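Local coordinates for prepilin (Salmonella typhi, PDB 3FHV), which is the type IVb pilin PilS, the pilus subunit that probably mediates attachment to host cells by interacting with the human chloride channel CFTR, at residues W66-D78 with F89-C101. Numbering follows the deposited sequence.
Sequences WNSWGGQIVVAPD and FTITTNKVPQSAC
Trp69 lays one face of its indole against Pro97 and the other against Ser68 CB of its own turn. Pro97 CG sits almost straight above the five-membered ring, 3.5 Å from its centroid and 8° off the normal, a CH-pi contact. Pro97 CD lies over the middle of the indole, 3.4 Å from Trp69 CD2. Ala100 CB approaches the six-membered ring obliquely, at Trp69 CH2. Pro97 occupies the N-cap position of the helix that Ala100 belongs to. The indole therefore packs on the start of that helix, touching both residues.

The amide of Asn67 is gripped at both ends. With CG between the backbone N and the carbonyl carbon (chi1 59°), it reaches across to strand 88-96. Asn67 ND2 gives both hydrogens in its own plane, one to Asn94 O at 2.7 Å and one to Thr93 OG1, nearly straight at 171°. Tyr14 OH of helix 8-25 is also hydrogen-bonded to that hydroxyl. On the turn side, Asn67 OD1 accepts from Trp69 N, forming an Asx turn, and from Gly71 N, the two arriving from opposite faces.

Strands 72-78 and 88-96 form a hairpin in the middle of the pilin's antiparallel sheet. Val74 with Thr92 and Ala76 with Thr90 are its hydrogen-bonded pairs. Ile73, Val75, Ile91 and Thr93 share the buried face, where Val75 also touches helices 8-25 and 36-45. Ile73 CG2 meets Ile91 CG2 at 4.1 Å, side by side. On the other face, one water bridges Val74 O, Thr90 OG1 and Thr92 OG1. Next to the Ile73-Thr93 pair, Asn94 grips Gln72 O twice, from opposite faces of that carbonyl: through its backbone N, and through ND2 at 2.9 Å.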
# COMPACT_ATOMS: atom_id res chain seq x y z
N TRP A 66 5.87 -14.76 0.74
CA TRP A 66 5.12 -15.89 0.19
C TRP A 66 3.82 -15.41 -0.43
O TRP A 66 3.28 -14.38 -0.03
CB TRP A 66 4.83 -16.92 1.29
CG TRP A 66 6.06 -17.44 1.97
CD1 TRP A 66 6.50 -17.12 3.22
CD2 TRP A 66 7.01 -18.37 1.43
NE1 TRP A 66 7.67 -17.80 3.49
CE2 TRP A 66 8.00 -18.57 2.41
CE3 TRP A 66 7.11 -19.05 0.21
CZ2 TRP A 66 9.08 -19.42 2.21
CZ3 TRP A 66 8.19 -19.90 0.02
CH2 TRP A 66 9.16 -20.08 1.01
N ASN A 67 3.31 -16.15 -1.41
CA ASN A 67 1.99 -15.86 -1.94
C ASN A 67 0.92 -16.63 -1.18
O ASN A 67 1.22 -17.39 -0.25
CB ASN A 67 1.91 -16.15 -3.45
CG ASN A 67 2.22 -17.60 -3.81
OD1 ASN A 67 1.85 -18.53 -3.09
ND2 ASN A 67 2.87 -17.80 -4.96
N SER A 68 -0.32 -16.41 -1.57
CA SER A 68 -1.46 -17.06 -0.92
C SER A 68 -1.41 -18.58 -0.87
O SER A 68 -2.02 -19.20 0.00
CB SER A 68 -2.75 -16.63 -1.60
OG SER A 68 -2.98 -15.25 -1.41
N TRP A 69 -0.69 -19.19 -1.81
CA TRP A 69 -0.64 -20.64 -1.86
C TRP A 69 0.62 -21.27 -1.28
O TRP A 69 0.82 -22.48 -1.40
CB TRP A 69 -0.85 -21.09 -3.31
CG TRP A 69 -2.10 -20.49 -3.86
CD1 TRP A 69 -3.38 -20.95 -3.69
CD2 TRP A 69 -2.21 -19.28 -4.60
NE1 TRP A 69 -4.28 -20.09 -4.28
CE2 TRP A 69 -3.59 -19.05 -4.85
CE3 TRP A 69 -1.29 -18.35 -5.08
CZ2 TRP A 69 -4.06 -17.94 -5.55
CZ3 TRP A 69 -1.75 -17.24 -5.79
CH2 TRP A 69 -3.13 -17.05 -6.01
N GLY A 70 1.47 -20.47 -0.66
CA GLY A 70 2.69 -21.02 -0.09
C GLY A 70 3.86 -21.05 -1.07
O GLY A 70 4.89 -21.64 -0.78
N GLY A 71 3.68 -20.44 -2.23
CA GLY A 71 4.76 -20.37 -3.20
C GLY A 71 5.58 -19.13 -2.88
O GLY A 71 5.02 -18.12 -2.45
N GLN A 72 6.89 -19.18 -3.09
CA GLN A 72 7.71 -18.02 -2.76
C GLN A 72 7.58 -16.86 -3.74
O GLN A 72 7.38 -17.06 -4.94
CB GLN A 72 9.18 -18.44 -2.64
CG GLN A 72 10.10 -17.32 -2.15
CD GLN A 72 11.50 -17.79 -1.79
OE1 GLN A 72 11.97 -18.82 -2.26
NE2 GLN A 72 12.18 -17.00 -0.96
N ILE A 73 7.66 -15.64 -3.21
CA ILE A 73 7.61 -14.43 -4.02
C ILE A 73 9.00 -13.82 -3.86
O ILE A 73 9.49 -13.67 -2.74
CB ILE A 73 6.57 -13.40 -3.50
CG1 ILE A 73 5.15 -13.96 -3.58
CG2 ILE A 73 6.66 -12.10 -4.33
CD1 ILE A 73 4.12 -13.09 -2.90
N VAL A 74 9.64 -13.47 -4.97
CA VAL A 74 10.96 -12.86 -4.91
C VAL A 74 11.04 -11.63 -5.82
O VAL A 74 10.65 -11.67 -6.99
CB VAL A 74 12.07 -13.84 -5.34
CG1 VAL A 74 13.44 -13.17 -5.19
CG2 VAL A 74 12.00 -15.12 -4.50
N VAL A 75 11.52 -10.52 -5.25
CA VAL A 75 11.71 -9.28 -5.98
C VAL A 75 13.21 -9.25 -6.22
O VAL A 75 13.99 -9.27 -5.27
CB VAL A 75 11.31 -8.04 -5.15
CG1 VAL A 75 11.61 -6.76 -5.93
CG2 VAL A 75 9.82 -8.11 -4.81
N ALA A 76 13.61 -9.22 -7.49
CA ALA A 76 15.03 -9.25 -7.80
C ALA A 76 15.45 -8.25 -8.87
O ALA A 76 14.67 -7.91 -9.76
CB ALA A 76 15.43 -10.67 -8.23
N PRO A 77 16.70 -7.77 -8.79
CA PRO A 77 17.22 -6.81 -9.75
C PRO A 77 17.34 -7.47 -11.12
O PRO A 77 17.64 -8.66 -11.21
CB PRO A 77 18.57 -6.43 -9.17
CG PRO A 77 19.02 -7.73 -8.55
CD PRO A 77 17.76 -8.19 -7.84
N ASP A 78 17.11 -6.70 -12.17
CA ASP A 78 17.22 -7.23 -13.53
C ASP A 78 18.50 -6.66 -14.13
O ASP A 78 18.48 -5.58 -14.72
CB ASP A 78 16.02 -6.80 -14.37
CG ASP A 78 16.05 -7.40 -15.77
OD1 ASP A 78 17.08 -7.24 -16.46
OD2 ASP A 78 15.05 -8.03 -16.17
N PHE A 89 13.64 -4.34 -12.34
CA PHE A 89 13.58 -5.46 -11.41
C PHE A 89 12.42 -6.34 -11.85
O PHE A 89 11.64 -5.95 -12.72
CB PHE A 89 13.35 -4.96 -9.98
CG PHE A 89 12.06 -4.22 -9.78
CD1 PHE A 89 10.90 -4.89 -9.40
CD2 PHE A 89 11.99 -2.84 -9.99
CE1 PHE A 89 9.69 -4.20 -9.23
CE2 PHE A 89 10.80 -2.15 -9.82
CZ PHE A 89 9.64 -2.83 -9.44
N THR A 90 12.33 -7.52 -11.26
CA THR A 90 11.25 -8.45 -11.56
C THR A 90 10.59 -8.89 -10.27
O THR A 90 11.22 -8.87 -9.21
CB THR A 90 11.76 -9.73 -12.26
OG1 THR A 90 12.77 -10.35 -11.45
CG2 THR A 90 12.33 -9.42 -13.64
N ILE A 91 9.32 -9.25 -10.35
CA ILE A 91 8.60 -9.79 -9.20
C ILE A 91 8.18 -11.16 -9.71
O ILE A 91 7.39 -11.26 -10.65
CB ILE A 91 7.33 -8.99 -8.84
CG1 ILE A 91 7.70 -7.57 -8.39
CG2 ILE A 91 6.58 -9.71 -7.70
CD1 ILE A 91 6.49 -6.74 -7.97
N THR A 92 8.73 -12.20 -9.09
CA THR A 92 8.43 -13.57 -9.47
C THR A 92 7.57 -14.20 -8.39
O THR A 92 7.85 -14.04 -7.21
CB THR A 92 9.73 -14.41 -9.60
OG1 THR A 92 10.56 -13.85 -10.62
CG2 THR A 92 9.40 -15.86 -9.97
N THR A 93 6.52 -14.90 -8.80
CA THR A 93 5.66 -15.59 -7.84
C THR A 93 5.51 -17.03 -8.31
O THR A 93 5.17 -17.29 -9.47
CB THR A 93 4.29 -14.88 -7.71
OG1 THR A 93 3.48 -15.58 -6.75
CG2 THR A 93 3.57 -14.79 -9.06
N ASN A 94 5.79 -17.97 -7.40
CA ASN A 94 5.79 -19.40 -7.70
C ASN A 94 4.60 -20.26 -7.25
O ASN A 94 3.86 -19.90 -6.33
CB ASN A 94 7.05 -20.02 -7.10
CG ASN A 94 8.31 -19.40 -7.65
OD1 ASN A 94 8.71 -19.69 -8.77
ND2 ASN A 94 8.95 -18.54 -6.86
N LYS A 95 4.47 -21.40 -7.91
CA LYS A 95 3.43 -22.38 -7.62
C LYS A 95 2.02 -21.80 -7.63
O LYS A 95 1.18 -22.15 -6.80
CB LYS A 95 3.72 -23.05 -6.27
CG LYS A 95 5.10 -23.72 -6.21
CD LYS A 95 5.26 -24.55 -4.96
CE LYS A 95 6.42 -25.52 -5.08
NZ LYS A 95 6.49 -26.43 -3.89
N VAL A 96 1.77 -20.92 -8.59
CA VAL A 96 0.46 -20.30 -8.71
C VAL A 96 -0.49 -21.29 -9.38
O VAL A 96 -0.16 -21.86 -10.43
CB VAL A 96 0.53 -19.03 -9.57
CG1 VAL A 96 -0.85 -18.38 -9.65
CG2 VAL A 96 1.57 -18.08 -9.00
N PRO A 97 -1.68 -21.52 -8.79
CA PRO A 97 -2.69 -22.44 -9.32
C PRO A 97 -3.18 -21.95 -10.68
O PRO A 97 -3.07 -20.77 -10.98
CB PRO A 97 -3.79 -22.41 -8.26
CG PRO A 97 -3.03 -22.15 -7.01
CD PRO A 97 -2.04 -21.08 -7.43
N GLN A 98 -3.73 -22.86 -11.48
CA GLN A 98 -4.18 -22.53 -12.83
C GLN A 98 -5.14 -21.36 -12.95
O GLN A 98 -4.91 -20.43 -13.73
CB GLN A 98 -4.78 -23.77 -13.50
CG GLN A 98 -4.68 -23.79 -15.02
CD GLN A 98 -5.75 -22.97 -15.72
OE1 GLN A 98 -5.65 -22.68 -16.92
NE2 GLN A 98 -6.79 -22.60 -14.99
N SER A 99 -6.23 -21.40 -12.18
CA SER A 99 -7.22 -20.34 -12.22
C SER A 99 -6.63 -18.98 -11.86
O SER A 99 -6.87 -17.98 -12.55
CB SER A 99 -8.37 -20.66 -11.27
OG SER A 99 -9.31 -19.60 -11.26
N ALA A 100 -5.85 -18.94 -10.79
CA ALA A 100 -5.22 -17.71 -10.34
C ALA A 100 -4.23 -17.19 -11.37
O ALA A 100 -4.14 -15.99 -11.61
CB ALA A 100 -4.51 -17.94 -9.01
N CYS A 101 -3.47 -18.10 -11.98
CA CYS A 101 -2.50 -17.73 -12.99
C CYS A 101 -3.18 -16.97 -14.13
O CYS A 101 -2.65 -15.98 -14.64
CB CYS A 101 -1.81 -18.98 -13.53
SG CYS A 101 -0.70 -18.81 -14.96
O HOH W 1 6.92 -23.58 -1.98
O HOH W 2 12.07 -12.08 -9.36
O HOH W 3 15.48 -10.37 -12.30